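Local coordinates for sugar ABC transporter (Sugar-binding protein) (Bacillus halodurans, PDB 4YO7) that probably serves as the solute-binding protein of a sugar ABC importer, capturing carbohydrate-like ligands, and binds myo-inositol, at residues A[50-55]-A[64-69]; A[92-97]-A[116-121]; A[144-149]-A[288-293]; A[295-298]-A[303-306]. One frame throughout, in Å; residues are numbered along the deposited sequence.

Contact 1: residues A[50-55]-A[64-69]; sequences VSISNL and DAMKEE
Neither segment brings a flat group to the meeting of Val-50 and Ile-52 with Met-66, which is entirely between flexible or branched aliphatic groups; the nearby ring is that of Phe-80, on the adjacent strand, which touches both Val-50 and Met-66. Met-66 is present as selenomethionine and reaches from its helix toward the strand, where it faces Val-50 tip to tip. CG1 of Val-50 lies 3.9 Å from CE of Met-66 and 4.1 Å from its SE, so one methyl group is touched by both outer atoms of the chain. With chi1 at -177°, this CG1 stands opposite the backbone N and beside the carbonyl carbon, while the bend of Met-66 at chi3 (-70°) turns CE along the strand. There CE also reaches CD1 of Ile-52, again at 3.9 Å, and these two chains meet at a slant. Strand 46-52 and helix 57-70 are the first two elements of a beta-alpha-beta unit that strand 76-82 completes, and the contact is the packing of the helix on its own sheet. Val-50 and Ile-52, two residues apart, both point at the helix, as alternation along a strand requires, whereas Ser-51 points away and hydrogen-bonds with Gln-90. Beta-branched residues suit the strand, and a long unbranched side chain spans the 9.4 Å between CA of Val-50 and CA of Met-66. Val-292 of helix 284-299 also packs against Met-66.

Contact 2: residues A[92-97]-A[116-121]; sequences AQVENF and VDIVNM
Two torsions of Met-121 deliver its end to Val-94 and Glu-95: CG leaves opposite the backbone N (chi1 -177°), and after a straight middle the chain turns at chi3 (57°), carrying the terminal methyl in against the other helix. Met-121, built as selenomethionine, thereby places CE 3.6 Å from CG1 of Val-94, the branch that itself stands opposite the Val-94 backbone N. The same CG1 lies 4.1 Å from CG2 of Ile-118, one helical turn before Met-121, so the valine is met by two residues of the facing helix. Glu-95 adds its aliphatic part: its chain crosses that of Met-121 at about a right angle, and CG lies 3.6 Å from SE and 3.7 Å from CE of Met-121. The carboxylate belongs at the exposed border, where a residue with an apolar stem and a charged end fits well, while Val-94 and Ile-118 are buried. A methionine side chain is long enough to bridge two helix segments whose axes come no closer than 10.6 Å; these run almost exactly parallel, 4° apart. That is the expected relation of successive helices in an alternating beta-alpha fold, here helices 87-100 and 112-125 with strand 104-107 between them in the chain. Beneath them Val-94 rests on Val-107 of that strand, Phe-97 on strands 76-82 and 104-107, while Ile-118 and Met-121 extend the helix seam to Met-91.

Contact 3: residues A[144-149]-A[288-293]; sequences AFVGSE and GATSVK
Val-146 points its isopropyl group at Thr-290 and Ser-291, joining strand 144-147 to helix 284-299 in the open alternating beta-alpha architecture of one lobe of the periplasmic-binding-protein fold. The valine chain meets Thr-290 at an oblique angle: CG1, placed opposite the backbone N with chi1 at 179°, comes to 3.9 Å from CB of Thr-290. Threonine thus offers its carbon side to the strand, and its CG2 touches the same valine methyl. Its hydroxyl turns back to its own helix, hydrogen-bonding to the carbonyl of Gly-286. Ser-291 does not aim its CB straight at the strand, yet its OG lies close over the valine branch. The approach is van der Waals contact, since valine has no polar side-chain atom; the serine hydroxyl is instead satisfied by the carbonyl O of Gln-287. With its hydroxyl bonded inside its own helix, the buried Ser-291 can lie against an apolar neighbour. Small residues also let the backbones come near each other, with CA of Val-146 only 5.9 Å from CA of Ser-291. On the strand's other side Phe-145 points away from the helix and its ring touches Thr-135 and Met-308, and Val-146 keeps its place in the sheet through backbone bonds to Ile-131 and Asn-133. Ser-291 OG stands 3.5 Å from CB of Val-146 and 3.6 Å from its CG1.

Contact 4: residues A[295-298]-A[303-306]; sequences AVQA and DVED
Gln-297 leaves helix 284-299 toward Val-304, and its CB makes the first touch, 3.7 Å from CG1 of Val-304. CG then departs opposite the carbonyl carbon (chi1 -70°) and the chain continues extended, so that CG and CD pass the valine at a greater distance. The amide oxygen comes back into contact: OE1 lies 3.9 Å from that same CG1. It is also the polar end of a bridge, accepting a hydrogen bond of 2.8 Å from a water to OE1 of Gln-297. The water in turn accepts the backbone N-H of Glu-305 over a long 3.3 Å from its oxygen to N. A glutamine suits this partly exposed position because its methylene stem packs on an apolar group while the amide links helix to loop through solvent. Val-304 answers mainly with one branch. Its CG1 lies against the helix, 3.7 Å from the backbone N of Ala-298 and 4.0 Å from CB of Ala-298, where a small side chain lets the methyl come close to the main chain. The arrangement folds the chain back on the helix it has just left, with only four residues between the two segments. It lies away from the inositol pocket and joins helix to loop by apolar packing and one water. Beyond it, Val-304 also touches Ala-144 of strand 144-147 and Thr-143, Ala-298 touches Pro-128, and Asp-306 OD1 takes the backbone N-H of Phe-145, just before the chain enters edge strand 307-308.

In the fold
From the N terminus the four contacts follow one another in series; none encloses or crosses another. Contact 1 closes over eight residues, nearly all of them the start of helix 57-70, contact 2 over eighteen that include strand 104-107. Contact 3 spans 138 residues, including the excursion into the second lobe, and brings helix 284-299 back onto the first sheet. Contact 4 then closes over four residues at the end of that helix. Helices 57-70 and 284-299 lie side by side on one face of the sheet, joined by the Glu-69 to Lys-293 salt bridge between contacts 1 and 3. Contact 2 covers the other face, linked to contact 1 by the probable Ser-51 to Gln-93 hydrogen bond.

Contact 1: residues A[50-55]-A[64-69]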
# COMPACT_ATOMS: atom_id res chain seq x y z
N VAL A 50 -8.65 7.30 14.65
CA VAL A 50 -7.91 6.78 13.50
C VAL A 50 -6.44 7.07 13.66
O VAL A 50 -6.07 8.20 13.98
CB VAL A 50 -8.41 7.44 12.22
CG1 VAL A 50 -7.72 6.88 10.97
CG2 VAL A 50 -9.90 7.24 12.12
N SER A 51 -5.60 6.07 13.45
CA SER A 51 -4.15 6.27 13.42
C SER A 51 -3.60 5.72 12.12
O SER A 51 -3.53 4.51 11.94
CB SER A 51 -3.47 5.60 14.61
OG SER A 51 -2.04 5.73 14.52
N ILE A 52 -3.22 6.64 11.22
CA ILE A 52 -2.63 6.24 9.95
C ILE A 52 -1.11 6.19 10.15
O ILE A 52 -0.57 6.95 10.93
CB ILE A 52 -3.04 7.21 8.82
CG1 ILE A 52 -2.76 6.59 7.45
CG2 ILE A 52 -2.38 8.58 8.97
CD1 ILE A 52 -3.51 7.26 6.32
N SER A 53 -0.43 5.26 9.49
CA SER A 53 1.02 5.12 9.71
C SER A 53 1.80 6.39 9.37
O SER A 53 2.70 6.76 10.11
CB SER A 53 1.60 3.95 8.89
OG SER A 53 1.46 4.16 7.51
N ASN A 54 1.44 7.03 8.26
CA ASN A 54 2.08 8.25 7.80
C ASN A 54 1.33 8.71 6.57
O ASN A 54 0.49 7.98 6.05
CB ASN A 54 3.59 8.05 7.53
CG ASN A 54 3.90 7.33 6.23
OD1 ASN A 54 3.31 6.29 5.88
ND2 ASN A 54 4.87 7.86 5.52
N LEU A 55 1.62 9.93 6.12
CA LEU A 55 0.95 10.50 4.95
C LEU A 55 1.86 10.45 3.72
O LEU A 55 2.27 11.48 3.18
CB LEU A 55 0.49 11.92 5.26
CG LEU A 55 -0.59 11.93 6.35
CD1 LEU A 55 -0.87 13.37 6.76
CD2 LEU A 55 -1.88 11.27 5.91
N ASP A 64 -7.50 11.26 2.72
CA ASP A 64 -8.46 12.25 2.20
C ASP A 64 -9.82 11.59 1.98
O ASP A 64 -10.88 12.20 2.23
CB ASP A 64 -7.97 12.87 0.89
CG ASP A 64 -6.79 13.83 1.08
OD1 ASP A 64 -6.51 14.23 2.23
OD2 ASP A 64 -6.17 14.21 0.07
N ALA A 65 -9.80 10.34 1.52
CA ALA A 65 -11.05 9.60 1.30
C ALA A 65 -11.74 9.28 2.64
O ALA A 65 -12.98 9.32 2.71
CB ALA A 65 -10.79 8.33 0.52
N MSE A 66 -10.96 8.97 3.68
CA MSE A 66 -11.53 8.74 5.02
C MSE A 66 -12.20 10.01 5.52
O MSE A 66 -13.31 9.97 6.04
CB MSE A 66 -10.47 8.25 6.03
CG MSE A 66 -9.92 6.92 5.66
SE MSE A 66 -8.88 6.17 7.14
CE MSE A 66 -7.37 7.32 7.11
N LYS A 67 -11.53 11.15 5.36
CA LYS A 67 -12.09 12.41 5.84
C LYS A 67 -13.37 12.78 5.07
O LYS A 67 -14.34 13.27 5.66
CB LYS A 67 -11.04 13.52 5.73
CG LYS A 67 -9.90 13.33 6.70
CD LYS A 67 -8.92 14.50 6.68
CE LYS A 67 -7.87 14.36 7.77
NZ LYS A 67 -6.96 15.56 7.85
N GLU A 68 -13.38 12.54 3.77
CA GLU A 68 -14.57 12.83 2.97
C GLU A 68 -15.76 11.97 3.40
O GLU A 68 -16.89 12.45 3.52
CB GLU A 68 -14.28 12.62 1.48
CG GLU A 68 -13.51 13.74 0.81
CD GLU A 68 -14.40 14.72 0.06
OE1 GLU A 68 -15.61 14.46 -0.10
OE2 GLU A 68 -13.87 15.76 -0.38
N GLU A 69 -15.50 10.68 3.64
CA GLU A 69 -16.57 9.78 4.06
C GLU A 69 -17.05 10.12 5.48
O GLU A 69 -18.25 10.07 5.75
CB GLU A 69 -16.11 8.33 3.97
CG GLU A 69 -17.15 7.31 4.35
CD GLU A 69 -18.36 7.30 3.45
OE1 GLU A 69 -18.21 7.50 2.23
OE2 GLU A 69 -19.47 7.06 3.97

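Contact 2: residues A[92-97]-A[116-121]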
# COMPACT_ATOMS: atom_id res chain seq x y z
N ALA A 92 0.89 5.05 21.44
CA ALA A 92 0.41 6.10 22.34
C ALA A 92 -0.93 6.67 21.86
O ALA A 92 -1.80 6.99 22.67
CB ALA A 92 1.45 7.23 22.48
N GLN A 93 -1.11 6.78 20.55
CA GLN A 93 -2.38 7.21 19.99
C GLN A 93 -3.49 6.22 20.30
O GLN A 93 -4.57 6.59 20.72
CB GLN A 93 -2.23 7.42 18.47
CG GLN A 93 -1.31 8.58 18.20
CD GLN A 93 -0.88 8.75 16.75
OE1 GLN A 93 -1.06 7.87 15.91
NE2 GLN A 93 -0.29 9.92 16.45
N VAL A 94 -3.21 4.95 20.12
CA VAL A 94 -4.19 3.91 20.42
C VAL A 94 -4.52 3.86 21.91
O VAL A 94 -5.69 3.74 22.28
CB VAL A 94 -3.68 2.56 19.91
CG1 VAL A 94 -4.58 1.40 20.34
CG2 VAL A 94 -3.62 2.60 18.39
N GLU A 95 -3.52 3.96 22.77
CA GLU A 95 -3.76 4.00 24.22
C GLU A 95 -4.67 5.18 24.60
O GLU A 95 -5.51 5.05 25.49
CB GLU A 95 -2.44 4.07 24.97
CG GLU A 95 -1.66 2.75 24.93
CD GLU A 95 -0.23 2.88 25.45
OE1 GLU A 95 0.22 4.01 25.73
OE2 GLU A 95 0.45 1.84 25.56
N ASN A 96 -4.46 6.32 23.97
CA ASN A 96 -5.31 7.48 24.18
C ASN A 96 -6.74 7.23 23.73
O ASN A 96 -7.69 7.56 24.42
CB ASN A 96 -4.73 8.71 23.45
CG ASN A 96 -5.57 9.96 23.64
OD1 ASN A 96 -6.39 10.29 22.81
ND2 ASN A 96 -5.39 10.64 24.76
N PHE A 97 -6.90 6.61 22.57
CA PHE A 97 -8.24 6.24 22.11
C PHE A 97 -8.94 5.30 23.09
O PHE A 97 -10.11 5.45 23.35
CB PHE A 97 -8.19 5.57 20.73
CG PHE A 97 -7.64 6.43 19.62
CD1 PHE A 97 -7.68 7.81 19.64
CD2 PHE A 97 -7.12 5.79 18.50
CE1 PHE A 97 -7.16 8.54 18.57
CE2 PHE A 97 -6.61 6.51 17.45
CZ PHE A 97 -6.63 7.88 17.49
N VAL A 116 0.44 -6.45 16.42
CA VAL A 116 -0.14 -7.50 17.26
C VAL A 116 -0.42 -6.99 18.67
O VAL A 116 -1.48 -7.26 19.24
CB VAL A 116 0.80 -8.74 17.34
CG1 VAL A 116 0.24 -9.81 18.28
CG2 VAL A 116 0.99 -9.31 15.95
N ASP A 117 0.52 -6.25 19.23
CA ASP A 117 0.31 -5.67 20.55
C ASP A 117 -0.87 -4.69 20.57
O ASP A 117 -1.65 -4.64 21.53
CB ASP A 117 1.57 -4.96 21.03
CG ASP A 117 2.75 -5.89 21.17
OD1 ASP A 117 2.57 -7.04 21.60
OD2 ASP A 117 3.86 -5.47 20.82
N ILE A 118 -1.00 -3.90 19.50
CA ILE A 118 -2.10 -2.97 19.36
C ILE A 118 -3.44 -3.70 19.33
O ILE A 118 -4.36 -3.36 20.07
CB ILE A 118 -1.93 -2.11 18.08
CG1 ILE A 118 -0.80 -1.09 18.30
CG2 ILE A 118 -3.24 -1.41 17.70
CD1 ILE A 118 -0.40 -0.31 17.05
N VAL A 119 -3.57 -4.70 18.46
CA VAL A 119 -4.82 -5.45 18.40
C VAL A 119 -5.14 -6.15 19.72
O VAL A 119 -6.28 -6.13 20.17
CB VAL A 119 -4.79 -6.46 17.23
CG1 VAL A 119 -6.02 -7.34 17.23
CG2 VAL A 119 -4.72 -5.73 15.93
N ASN A 120 -4.13 -6.72 20.37
CA ASN A 120 -4.36 -7.36 21.66
C ASN A 120 -4.91 -6.38 22.69
O ASN A 120 -5.86 -6.70 23.42
CB ASN A 120 -3.07 -7.98 22.19
CG ASN A 120 -2.68 -9.24 21.45
OD1 ASN A 120 -3.53 -9.93 20.88
ND2 ASN A 120 -1.39 -9.57 21.47
N MSE A 121 -4.32 -5.20 22.73
CA MSE A 121 -4.71 -4.18 23.69
C MSE A 121 -6.13 -3.67 23.45
O MSE A 121 -6.91 -3.52 24.40
CB MSE A 121 -3.69 -3.03 23.61
CG MSE A 121 -3.91 -1.94 24.58
SE MSE A 121 -2.41 -0.70 24.51
CE MSE A 121 -2.34 -0.15 22.66

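Contact 3: residues A[144-149]-A[288-293]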
# COMPACT_ATOMS: atom_id res chain seq x y z
N ALA A 144 -12.09 -6.33 11.78
CA ALA A 144 -12.18 -6.46 10.33
C ALA A 144 -10.93 -5.90 9.69
O ALA A 144 -10.24 -5.08 10.29
CB ALA A 144 -13.43 -5.74 9.77
N PHE A 145 -10.66 -6.37 8.47
CA PHE A 145 -9.58 -5.85 7.61
C PHE A 145 -10.19 -5.27 6.35
O PHE A 145 -11.05 -5.92 5.72
CB PHE A 145 -8.57 -6.95 7.23
CG PHE A 145 -7.49 -6.46 6.31
CD1 PHE A 145 -6.48 -5.64 6.80
CD2 PHE A 145 -7.50 -6.77 4.96
CE1 PHE A 145 -5.51 -5.15 5.96
CE2 PHE A 145 -6.48 -6.30 4.11
CZ PHE A 145 -5.49 -5.49 4.61
N VAL A 146 -9.75 -4.07 6.00
CA VAL A 146 -10.13 -3.40 4.75
C VAL A 146 -8.86 -3.09 3.98
O VAL A 146 -8.03 -2.31 4.43
CB VAL A 146 -10.92 -2.10 5.02
CG1 VAL A 146 -11.27 -1.43 3.72
CG2 VAL A 146 -12.19 -2.42 5.80
N GLY A 147 -8.71 -3.72 2.82
CA GLY A 147 -7.49 -3.54 2.04
C GLY A 147 -7.47 -4.46 0.85
O GLY A 147 -8.51 -4.90 0.39
N SER A 148 -6.27 -4.73 0.35
CA SER A 148 -6.10 -5.51 -0.85
C SER A 148 -5.02 -6.55 -0.64
O SER A 148 -4.13 -6.37 0.18
CB SER A 148 -5.76 -4.60 -2.02
OG SER A 148 -6.80 -3.67 -2.24
N GLU A 149 -5.10 -7.63 -1.39
CA GLU A 149 -4.23 -8.79 -1.15
C GLU A 149 -2.88 -8.62 -1.85
O GLU A 149 -2.79 -8.71 -3.07
CB GLU A 149 -4.92 -10.05 -1.64
CG GLU A 149 -4.12 -11.32 -1.40
CD GLU A 149 -4.12 -11.74 0.06
OE1 GLU A 149 -5.23 -11.79 0.67
OE2 GLU A 149 -3.03 -12.01 0.61
N GLY A 288 -10.18 3.81 1.99
CA GLY A 288 -10.45 4.83 2.99
C GLY A 288 -11.93 4.96 3.32
O GLY A 288 -12.30 4.94 4.50
N ALA A 289 -12.79 5.07 2.30
CA ALA A 289 -14.24 5.20 2.53
C ALA A 289 -14.79 3.97 3.21
O ALA A 289 -15.58 4.07 4.14
CB ALA A 289 -14.97 5.45 1.24
N THR A 290 -14.35 2.80 2.76
CA THR A 290 -14.88 1.57 3.33
C THR A 290 -14.44 1.37 4.77
O THR A 290 -15.23 0.90 5.61
CB THR A 290 -14.49 0.34 2.47
OG1 THR A 290 -14.97 0.52 1.13
CG2 THR A 290 -15.11 -0.92 3.02
N SER A 291 -13.20 1.75 5.10
CA SER A 291 -12.74 1.64 6.48
C SER A 291 -13.62 2.46 7.42
O SER A 291 -14.00 2.02 8.49
CB SER A 291 -11.28 2.10 6.61
OG SER A 291 -10.42 1.21 5.95
N VAL A 292 -13.94 3.68 6.99
CA VAL A 292 -14.83 4.53 7.77
C VAL A 292 -16.24 3.93 7.90
O VAL A 292 -16.81 3.92 9.00
CB VAL A 292 -14.91 5.95 7.17
CG1 VAL A 292 -15.99 6.77 7.85
CG2 VAL A 292 -13.58 6.62 7.37
N LYS A 293 -16.78 3.41 6.81
CA LYS A 293 -18.11 2.83 6.84
C LYS A 293 -18.18 1.63 7.80
O LYS A 293 -19.14 1.48 8.55
CB LYS A 293 -18.55 2.40 5.43
CG LYS A 293 -18.80 3.54 4.50
CD LYS A 293 -19.12 3.01 3.09
CE LYS A 293 -19.12 4.07 2.02
NZ LYS A 293 -20.38 4.86 2.02

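Contact 4: residues A[295-298]-A[303-306]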
# COMPACT_ATOMS: atom_id res chain seq x y z
N ALA A 295 -16.13 1.02 10.34
CA ALA A 295 -15.92 1.50 11.69
C ALA A 295 -17.20 2.07 12.27
O ALA A 295 -17.55 1.83 13.43
CB ALA A 295 -14.80 2.55 11.72
N VAL A 296 -17.91 2.82 11.46
CA VAL A 296 -19.20 3.36 11.89
C VAL A 296 -20.19 2.22 12.21
O VAL A 296 -20.89 2.25 13.23
CB VAL A 296 -19.80 4.29 10.83
CG1 VAL A 296 -21.27 4.56 11.08
CG2 VAL A 296 -19.03 5.60 10.81
N GLN A 297 -20.25 1.21 11.34
CA GLN A 297 -21.13 0.09 11.60
C GLN A 297 -20.78 -0.58 12.92
O GLN A 297 -21.67 -0.95 13.68
CB GLN A 297 -21.07 -0.95 10.48
CG GLN A 297 -21.68 -0.52 9.18
CD GLN A 297 -21.47 -1.56 8.08
OE1 GLN A 297 -20.42 -2.19 8.00
NE2 GLN A 297 -22.49 -1.75 7.25
N ALA A 298 -19.50 -0.77 13.17
CA ALA A 298 -19.05 -1.47 14.38
C ALA A 298 -19.32 -0.62 15.62
O ALA A 298 -19.79 -1.10 16.66
CB ALA A 298 -17.57 -1.79 14.28
N ASP A 303 -22.24 -6.30 13.81
CA ASP A 303 -21.10 -7.13 13.40
C ASP A 303 -20.70 -6.76 11.98
O ASP A 303 -21.53 -6.53 11.12
CB ASP A 303 -21.42 -8.62 13.51
CG ASP A 303 -21.48 -9.08 14.97
OD1 ASP A 303 -20.42 -9.15 15.64
OD2 ASP A 303 -22.58 -9.35 15.45
N VAL A 304 -19.40 -6.67 11.77
CA VAL A 304 -18.86 -6.26 10.49
C VAL A 304 -18.07 -7.40 9.87
O VAL A 304 -17.91 -8.47 10.45
CB VAL A 304 -17.98 -4.99 10.64
CG1 VAL A 304 -18.84 -3.83 11.11
CG2 VAL A 304 -16.85 -5.23 11.59
N GLU A 305 -17.60 -7.18 8.66
CA GLU A 305 -16.80 -8.18 8.00
C GLU A 305 -15.73 -7.51 7.17
O GLU A 305 -15.77 -6.29 6.93
CB GLU A 305 -17.69 -9.05 7.11
CG GLU A 305 -18.42 -8.27 6.05
CD GLU A 305 -19.40 -9.14 5.27
OE1 GLU A 305 -20.19 -9.86 5.92
OE2 GLU A 305 -19.37 -9.10 4.02
N ASP A 306 -14.76 -8.31 6.76
CA ASP A 306 -13.67 -7.81 5.92
C ASP A 306 -14.16 -7.24 4.60
O ASP A 306 -15.18 -7.67 4.06
CB ASP A 306 -12.68 -8.91 5.60
CG ASP A 306 -11.99 -9.49 6.82
OD1 ASP A 306 -12.06 -8.90 7.92
OD2 ASP A 306 -11.33 -10.53 6.65
O HOH W 1 -19.26 -4.70 7.36